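Local coordinates for protein putative sporulation-specific glycosylase YdhD (Bacillus subtilis subsp. subtilis str. 168, PDB 3CZ8) that is probably a glycoside hydrolase of family 18 that acts in sporulation by cleaving glycosidic bonds, its catalytic TIM-barrel domain being the part described here, at residues A[36-41]-A[51-56]; A[212-217]-A[298-303]. The protein carries 1 engineered substitution. All blocks are in the same frame, centred on the assembly; numbering follows the deposited sequence. Where two conformers were deposited one is given.

Contact 1 (A[36-41]-A[51-56]); sequences ISIFEY and NQLNDA
The ring of Y41, at the end of the strand, is enclosed from several directions by the returning chain of 51-56. L53 lies over one face, its CG 4.1 Å from the ring centroid in a CH-pi contact, displaced toward the rim; its CD1 reaches CE1 of Y41 at 3.6 Å. In the ring plane, at the edge, D55 OD1 accepts a hydrogen bond from the Y41 hydroxyl. The modelled OH to OD1 distance, 2.4 Å, is unusually short, so its exact value is doubtful. Y41 CG stands anti to its own carbonyl carbon (chi1 -70°), which carries the hydroxyl across to D55. That carboxylate is also gripped by R110 and Y112, so several partners probably favour its charged form. The two pieces run nearly antiparallel, 159° apart, yet 51-56 is no strand: it is part of the loop that follows strand 35-42 of the TIM barrel and leads into helix 56-64, folding back along the strand it has just left. An inverse gamma turn centred on N54 redirects it toward D55. The open side lies at Q52, which is exposed and brings little more than its CA to Y41 CE2. N51 ND2 makes a weak bond to E40 O at 3.4 Å and a stronger one to S4 of the second subunit, while N51 OD1 receives the backbone N of H42. With an alanine here, the H42 N-H and the carbonyl of S4 of the second subunit would probably lose their mates, and the start of the loop would be likelier to drift from the strand. The carboxylate of E40 is held by T74, H42 and Y6 of the second subunit.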
ATOM      1  N   ILE A  36      -7.993   9.827  10.925  1.00 30.69           N
ATOM      2  CA  ILE A  36      -7.808   8.665  10.070  1.00 30.46           C
ATOM      3  C   ILE A  36      -9.205   8.211   9.670  1.00 36.31           C
ATOM      4  O   ILE A  36     -10.039   7.943  10.534  1.00 37.62           O
ATOM      5  CB  ILE A  36      -7.036   7.530  10.808  1.00 34.91           C
ATOM      6  CG1 ILE A  36      -5.538   7.836  10.837  1.00 34.88           C
ATOM      7  CG2 ILE A  36      -7.273   6.170  10.164  1.00 38.36           C
ATOM      8  CD1 ILE A  36      -4.759   7.008  11.838  1.00 64.24           C
ATOM      9  N   SER A  37      -9.467   8.165   8.363  1.00 24.75           N
ATOM     10  CA  SER A  37     -10.739   7.659   7.871  1.00 30.41           C
ATOM     11  C   SER A  37     -10.560   6.220   7.412  1.00 32.21           C
ATOM     12  O   SER A  37      -9.937   5.961   6.380  1.00 38.33           O
ATOM     13  CB  SER A  37     -11.285   8.542   6.746  1.00 24.41           C
ATOM     14  OG  SER A  37     -11.149   9.918   7.070  1.00 26.97           O
ATOM     15  N   ILE A  38     -11.129   5.302   8.153  1.00 36.47           N
ATOM     16  CA  ILE A  38     -11.010   3.899   7.880  1.00 38.05           C
ATOM     17  C   ILE A  38     -11.968   3.409   6.819  1.00 39.35           C
ATOM     18  O   ILE A  38     -13.131   3.565   6.953  1.00 30.69           O
ATOM     19  CB  ILE A  38     -11.171   3.076   9.149  1.00 43.00           C
ATOM     20  CG1 ILE A  38     -10.137   3.462  10.170  1.00 30.74           C
ATOM     21  CG2 ILE A  38     -11.037   1.638   8.859  1.00 45.53           C
ATOM     22  CD1 ILE A  38     -10.495   3.133  11.480  1.00 37.93           C
ATOM     23  N   PHE A  39     -11.454   2.772   5.784  1.00 37.58           N
ATOM     24  CA  PHE A  39     -12.265   2.279   4.690  1.00 39.46           C
ATOM     25  C   PHE A  39     -12.830   0.914   4.996  1.00 43.95           C
ATOM     26  O   PHE A  39     -12.246   0.207   5.717  1.00 51.18           O
ATOM     27  CB  PHE A  39     -11.482   2.290   3.385  1.00 32.20           C
ATOM     28  CG  PHE A  39     -11.487   3.610   2.706  1.00 40.64           C
ATOM     29  CD1 PHE A  39     -12.250   3.827   1.597  1.00 32.32           C
ATOM     30  CD2 PHE A  39     -10.765   4.655   3.195  1.00 25.80           C
ATOM     31  CE1 PHE A  39     -12.272   5.038   1.019  1.00 30.34           C
ATOM     32  CE2 PHE A  39     -10.810   5.846   2.599  1.00 30.50           C
ATOM     33  CZ  PHE A  39     -11.553   6.032   1.516  1.00 17.75           C
ATOM     34  N   GLU A  40     -13.937   0.515   4.408  1.00 53.75           N
ATOM     35  CA  GLU A  40     -15.149   1.274   4.288  1.00 44.67           C
ATOM     36  C   GLU A  40     -16.309   0.526   4.924  1.00 49.83           C
ATOM     37  O   GLU A  40     -16.215  -0.655   5.149  1.00 43.48           O
ATOM     38  CB  GLU A  40     -15.446   1.446   2.827  1.00 48.24           C
ATOM     39  CG  GLU A  40     -15.241   0.198   2.062  1.00 55.98           C
ATOM     40  CD  GLU A  40     -16.506  -0.539   1.803  1.00 59.08           C
ATOM     41  OE1 GLU A  40     -16.455  -1.748   1.664  1.00 45.03           O
ATOM     42  OE2 GLU A  40     -17.548   0.101   1.734  1.00 53.39           O
ATOM     43  N   TYR A  41     -17.394   1.230   5.205  1.00 35.34           N
ATOM     44  CA  TYR A  41     -18.719   0.646   5.297  1.00 42.70           C
ATOM     45  C   TYR A  41     -19.547   1.015   4.102  1.00 34.77           C
ATOM     46  O   TYR A  41     -19.497   2.114   3.667  1.00 36.71           O
ATOM     47  CB  TYR A  41     -19.435   1.141   6.540  1.00 34.38           C
ATOM     48  CG  TYR A  41     -18.898   0.646   7.847  1.00 48.97           C
ATOM     49  CD1 TYR A  41     -17.828   1.253   8.440  1.00 33.22           C
ATOM     50  CD2 TYR A  41     -19.485  -0.414   8.502  1.00 32.24           C
ATOM     51  CE1 TYR A  41     -17.362   0.828   9.599  1.00 41.17           C
ATOM     52  CE2 TYR A  41     -19.027  -0.841   9.662  1.00 31.62           C
ATOM     53  CZ  TYR A  41     -17.964  -0.221  10.215  1.00 49.93           C
ATOM     54  OH  TYR A  41     -17.455  -0.633  11.394  1.00 59.08           O
ATOM     55  N   ASN A  51     -22.590  -4.004   5.648  1.00 55.66           N
ATOM     56  CA  ASN A  51     -21.493  -4.788   6.210  1.00 46.57           C
ATOM     57  C   ASN A  51     -21.082  -4.326   7.598  1.00 50.38           C
ATOM     58  O   ASN A  51     -21.595  -3.333   8.119  1.00 57.80           O
ATOM     59  CB  ASN A  51     -20.272  -4.705   5.295  1.00 44.50           C
ATOM     60  CG  ASN A  51     -19.693  -3.293   5.220  1.00 53.26           C
ATOM     61  OD1 ASN A  51     -20.388  -2.350   4.852  1.00 55.32           O
ATOM     62  ND2 ASN A  51     -18.417  -3.151   5.560  1.00 35.80           N
ATOM     63  N   GLN A  52     -20.141  -5.061   8.181  1.00 56.80           N
ATOM     64  CA  GLN A  52     -19.461  -4.657   9.405  1.00 64.20           C
ATOM     65  C   GLN A  52     -17.960  -4.862   9.223  1.00 58.21           C
ATOM     66  O   GLN A  52     -17.531  -5.537   8.282  1.00 64.26           O
ATOM     67  CB  GLN A  52     -19.997  -5.424  10.623  1.00 71.72           C
ATOM     68  CG  GLN A  52     -20.069  -6.947  10.466  1.00 75.73           C
ATOM     69  CD  GLN A  52     -20.970  -7.619  11.500  1.00 82.21           C
ATOM     70  OE1 GLN A  52     -21.133  -8.841  11.493  1.00 80.45           O
ATOM     71  NE2 GLN A  52     -21.562  -6.823  12.391  1.00 76.08           N
ATOM     72  N   LEU A  53     -17.166  -4.266  10.106  1.00 49.55           N
ATOM     73  CA  LEU A  53     -15.716  -4.366  10.006  1.00 53.08           C
ATOM     74  C   LEU A  53     -15.093  -4.889  11.285  1.00 54.85           C
ATOM     75  O   LEU A  53     -15.681  -4.790  12.362  1.00 52.52           O
ATOM     76  CB  LEU A  53     -15.092  -3.004   9.688  1.00 58.09           C
ATOM     77  CG  LEU A  53     -15.307  -2.290   8.356  1.00 52.24           C
ATOM     78  CD1 LEU A  53     -14.498  -1.016   8.397  1.00 48.63           C
ATOM     79  CD2 LEU A  53     -14.894  -3.146   7.171  1.00 58.44           C
ATOM     80  N   ASN A  54     -13.890  -5.435  11.152  1.00 57.19           N
ATOM     81  CA  ASN A  54     -13.049  -5.731  12.296  1.00 61.92           C
ATOM     82  C   ASN A  54     -12.248  -4.481  12.627  1.00 55.08           C
ATOM     83  O   ASN A  54     -11.045  -4.415  12.384  1.00 58.06           O
ATOM     84  CB  ASN A  54     -12.138  -6.926  12.002  1.00 65.10           C
ATOM     85  CG  ASN A  54     -11.520  -7.516  13.259  1.00 70.67           C
ATOM     86  OD1 ASN A  54     -12.194  -7.694  14.276  1.00 86.27           O
ATOM     87  ND2 ASN A  54     -10.233  -7.834  13.188  1.00 67.74           N
ATOM     88  N   ASP A  55     -12.939  -3.486  13.181  1.00 55.00           N
ATOM     89  CA  ASP A  55     -12.373  -2.148  13.354  1.00 53.71           C
ATOM     90  C   ASP A  55     -12.057  -1.775  14.798  1.00 52.11           C
ATOM     91  O   ASP A  55     -11.362  -0.787  15.046  1.00 50.76           O
ATOM     92  CB  ASP A  55     -13.269  -1.085  12.695  1.00 43.93           C
ATOM     93  CG  ASP A  55     -14.715  -1.098  13.208  1.00 68.12           C
ATOM     94  OD1 ASP A  55     -15.505  -0.262  12.720  1.00 57.19           O
ATOM     95  OD2 ASP A  55     -15.075  -1.917  14.084  1.00 65.97           O
ATOM     96  N   ALA A  56     -12.558  -2.582  15.735  1.00 55.34           N
ATOM     97  CA  ALA A  56     -12.441  -2.327  17.176  1.00 55.23           C
ATOM     98  C   ALA A  56     -11.013  -2.066  17.649  1.00 48.84           C
ATOM     99  O   ALA A  56     -10.779  -1.164  18.459  1.00 48.44           O
ATOM    100  CB  ALA A  56     -13.068  -3.469  17.973  1.00 55.54           C
TER

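Contact 2 (A[212-217]-A[298-303]); sequences VPSRKI and YRLQAI
The amide of Q301 and the guanidinium of R215 lie side by side, pointing the same way, their planes 88° apart, with NE2 3.9 Å from NH2. The two groups are not stacked, and R215 NH2 instead bonds the hydroxyl of Y177. What fixes the amide is the backbone. Its NE2 donates to R215 O at 2.9 Å, approaching on a lone pair in the carbonyl plane, although the oxygen sits 32° out of the plane of the amide itself. A bend at chi2 (68°) folds the Q301 chain back to make this reach. OE1, at the other corner, is held weakly by R17. The backbone of Q301 repeats the theme, as its N is shared by two weak bonds, to S214 O at 3.4 Å and to I217 O at 3.1 Å. A single residue thus reads three carbonyls of the 3-10 turn 214-216 and its exit. S214 O also receives I217 N and a CA-H...O contact from L300. At the outer side, a water donates to both S214 OG and Y298 O, joining the turn to the end of helix 285-297, where R299, with positive phi, is the C-prime residue of a Schellman motif. Inward, I217 packs its CG2 on L300 CG, though I217 is modelled in two conformers and the detail of this contact is less certain. L300 further rests on I205 of helix 198-208 and V295 of helix 285-297, while beyond the contact strands 217-220 and 302-310 continue as parallel neighbours in the barrel, A302 pairing with I219.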
ATOM      1  N   VAL A 212     -16.219  28.014   0.063  1.00 35.33           N
ATOM      2  CA  VAL A 212     -16.062  27.319   1.353  1.00 34.31           C
ATOM      3  C   VAL A 212     -15.005  28.058   2.192  1.00 24.88           C
ATOM      4  O   VAL A 212     -14.014  28.512   1.631  1.00 31.99           O
ATOM      5  CB  VAL A 212     -15.596  25.832   1.147  1.00 36.51           C
ATOM      6  CG1 VAL A 212     -15.732  25.027   2.425  1.00 29.32           C
ATOM      7  CG2 VAL A 212     -16.388  25.137   0.032  1.00 43.39           C
ATOM      8  N   PRO A 213     -15.221  28.197   3.525  1.00 30.99           N
ATOM      9  CA  PRO A 213     -14.145  28.677   4.404  1.00 26.71           C
ATOM     10  C   PRO A 213     -12.881  27.834   4.277  1.00 37.61           C
ATOM     11  O   PRO A 213     -12.957  26.600   4.260  1.00 37.95           O
ATOM     12  CB  PRO A 213     -14.744  28.543   5.809  1.00 29.72           C
ATOM     13  CG  PRO A 213     -16.194  28.628   5.604  1.00 23.02           C
ATOM     14  CD  PRO A 213     -16.471  27.976   4.279  1.00 23.24           C
ATOM     15  N   SER A 214     -11.738  28.515   4.180  1.00 28.56           N
ATOM     16  CA  SER A 214     -10.451  27.886   3.880  1.00 33.51           C
ATOM     17  C   SER A 214      -9.975  26.844   4.899  1.00 30.63           C
ATOM     18  O   SER A 214      -9.286  25.889   4.535  1.00 35.94           O
ATOM     19  CB  SER A 214      -9.383  28.953   3.655  1.00 34.16           C
ATOM     20  OG  SER A 214      -9.670  29.693   2.474  1.00 27.72           O
ATOM     21  N   ARG A 215     -10.375  27.004   6.156  1.00 31.98           N
ATOM     22  CA  ARG A 215      -9.981  26.072   7.209  1.00 33.43           C
ATOM     23  C   ARG A 215     -10.750  24.740   7.174  1.00 28.70           C
ATOM     24  O   ARG A 215     -10.452  23.830   7.950  1.00 38.33           O
ATOM     25  CB  ARG A 215     -10.100  26.734   8.587  1.00 34.00           C
ATOM     26  CG  ARG A 215     -11.516  26.800   9.150  1.00 45.47           C
ATOM     27  CD  ARG A 215     -11.485  26.919  10.666  1.00 38.40           C
ATOM     28  NE  ARG A 215     -12.495  26.062  11.279  1.00 71.20           N
ATOM     29  CZ  ARG A 215     -12.246  24.869  11.814  1.00 67.28           C
ATOM     30  NH1 ARG A 215     -13.235  24.165  12.346  1.00 83.20           N
ATOM     31  NH2 ARG A 215     -11.011  24.381  11.831  1.00 40.40           N
ATOM     32  N   LYS A 216     -11.744  24.643   6.292  1.00 28.08           N
ATOM     33  CA  LYS A 216     -12.483  23.399   6.067  1.00 33.82           C
ATOM     34  C   LYS A 216     -11.897  22.559   4.922  1.00 31.62           C
ATOM     35  O   LYS A 216     -12.356  21.444   4.677  1.00 37.75           O
ATOM     36  CB  LYS A 216     -13.947  23.701   5.725  1.00 28.32           C
ATOM     37  CG  LYS A 216     -14.752  24.396   6.802  1.00 36.07           C
ATOM     38  CD  LYS A 216     -16.229  24.322   6.457  1.00 31.57           C
ATOM     39  CE  LYS A 216     -17.081  24.800   7.608  1.00 37.32           C
ATOM     40  NZ  LYS A 216     -18.505  24.429   7.423  1.00 31.13           N
ATOM     41  N   ILE A 217     -10.889  23.096   4.239  1.00 33.36           N
ATOM     42  CA  ILE A 217     -10.394  22.515   2.991  0.50 28.03           C
ATOM     43  C   ILE A 217      -9.132  21.673   3.181  1.00 34.51           C
ATOM     44  O   ILE A 217      -8.103  22.175   3.633  1.00 33.28           O
ATOM     45  CB  ILE A 217     -10.135  23.611   1.913  0.50 27.86           C
ATOM     46  CG1 ILE A 217     -11.401  24.441   1.662  0.50 15.77           C
ATOM     47  CG2 ILE A 217      -9.642  22.987   0.613  0.50 24.20           C
ATOM     48  CD1 ILE A 217     -11.179  25.692   0.807  0.50 17.44           C
ATOM     49  N   TYR A 298      -2.475  29.344   0.311  1.00 48.91           N
ATOM     50  CA  TYR A 298      -3.887  29.695   0.371  1.00 39.58           C
ATOM     51  C   TYR A 298      -4.495  29.553   1.761  1.00 43.91           C
ATOM     52  O   TYR A 298      -5.725  29.605   1.899  1.00 48.88           O
ATOM     53  CB  TYR A 298      -4.679  28.863  -0.635  1.00 37.78           C
ATOM     54  CG  TYR A 298      -4.552  29.342  -2.055  1.00 39.95           C
ATOM     55  CD1 TYR A 298      -3.598  28.806  -2.915  1.00 31.55           C
ATOM     56  CD2 TYR A 298      -5.398  30.329  -2.548  1.00 27.49           C
ATOM     57  CE1 TYR A 298      -3.491  29.246  -4.233  1.00 35.04           C
ATOM     58  CE2 TYR A 298      -5.304  30.771  -3.860  1.00 41.72           C
ATOM     59  CZ  TYR A 298      -4.352  30.228  -4.695  1.00 36.76           C
ATOM     60  OH  TYR A 298      -4.269  30.678  -5.993  1.00 51.02           O
ATOM     61  N   ARG A 299      -3.625  29.383   2.766  1.00 44.14           N
ATOM     62  CA  ARG A 299      -4.026  29.222   4.171  0.50 44.55           C
ATOM     63  C   ARG A 299      -5.066  28.115   4.381  1.00 52.51           C
ATOM     64  O   ARG A 299      -5.994  28.253   5.189  1.00 56.12           O
ATOM     65  CB  ARG A 299      -4.503  30.557   4.764  0.50 49.63           C
ATOM     66  CG  ARG A 299      -3.399  31.429   5.335  0.50 44.23           C
ATOM     67  CD  ARG A 299      -3.971  32.721   5.910  0.50 38.44           C
ATOM     68  NE  ARG A 299      -3.440  33.000   7.243  0.50 38.61           N
ATOM     69  CZ  ARG A 299      -4.001  32.584   8.376  0.50 29.22           C
ATOM     70  NH1 ARG A 299      -3.441  32.883   9.540  0.50 31.92           N
ATOM     71  NH2 ARG A 299      -5.122  31.869   8.353  0.50 39.03           N
ATOM     72  N   LEU A 300      -4.902  27.011   3.656  1.00 52.35           N
ATOM     73  CA  LEU A 300      -5.813  25.867   3.742  1.00 40.16           C
ATOM     74  C   LEU A 300      -5.521  25.026   4.983  1.00 31.48           C
ATOM     75  O   LEU A 300      -4.471  25.183   5.603  1.00 39.39           O
ATOM     76  CB  LEU A 300      -5.703  25.026   2.469  1.00 37.12           C
ATOM     77  CG  LEU A 300      -6.669  25.270   1.302  1.00 52.71           C
ATOM     78  CD1 LEU A 300      -7.272  26.679   1.218  1.00 35.85           C
ATOM     79  CD2 LEU A 300      -6.018  24.869  -0.008  1.00 39.45           C
ATOM     80  N   GLN A 301      -6.444  24.131   5.334  1.00 32.12           N
ATOM     81  CA  GLN A 301      -6.340  23.336   6.564  1.00 31.65           C
ATOM     82  C   GLN A 301      -5.218  22.302   6.565  1.00 40.36           C
ATOM     83  O   GLN A 301      -4.457  22.220   7.533  1.00 41.04           O
ATOM     84  CB  GLN A 301      -7.672  22.646   6.880  1.00 32.98           C
ATOM     85  CG  GLN A 301      -7.667  21.701   8.097  1.00 36.33           C
ATOM     86  CD  GLN A 301      -7.489  22.418   9.443  1.00 53.12           C
ATOM     87  OE1 GLN A 301      -6.914  21.860  10.373  1.00 39.97           O
ATOM     88  NE2 GLN A 301      -7.995  23.643   9.550  1.00 42.38           N
ATOM     89  N   ALA A 302      -5.120  21.522   5.487  1.00 36.70           N
ATOM     90  CA  ALA A 302      -4.244  20.353   5.466  1.00 35.05           C
ATOM     91  C   ALA A 302      -4.015  19.760   4.085  1.00 35.87           C
ATOM     92  O   ALA A 302      -4.739  20.051   3.129  1.00 36.07           O
ATOM     93  CB  ALA A 302      -4.803  19.271   6.381  1.00 27.62           C
ATOM     94  N   ILE A 303      -2.979  18.924   4.018  1.00 41.59           N
ATOM     95  CA  ILE A 303      -2.777  17.947   2.958  1.00 31.85           C
ATOM     96  C   ILE A 303      -3.374  16.633   3.489  1.00 36.37           C
ATOM     97  O   ILE A 303      -3.252  16.330   4.676  1.00 34.73           O
ATOM     98  CB  ILE A 303      -1.255  17.832   2.618  1.00 40.57           C
ATOM     99  CG1 ILE A 303      -0.816  18.967   1.668  1.00 24.08           C
ATOM    100  CG2 ILE A 303      -0.863  16.452   2.079  1.00 38.77           C
ATOM    101  CD1 ILE A 303      -1.139  18.758   0.199  1.00 26.76           C
TER
HETATM  102  O   HOH W   1      -7.727  31.377   1.901  1.00 36.20           O

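In the fold
Contacts 1 and 2 are in series along the chain, the first closing before the second opens, and their centres are 26 Å apart; the nearest atoms remain about 10 Å from each other. Both reach the same barrel sheet, where strand 9-17 stands between strands 35-42 and 302-310. Contact 1 belongs to the end of its strand, with the side chain of F39 about 6 Å from that of E120, the predicted proton donor. Contact 2 lies where strands 217-220 and 302-310 begin, away from the annotated site. The pair illustrates contacts at both rims of the barrel: a loop folded back near the probable catalytic end, and two strand entries tied together at the other.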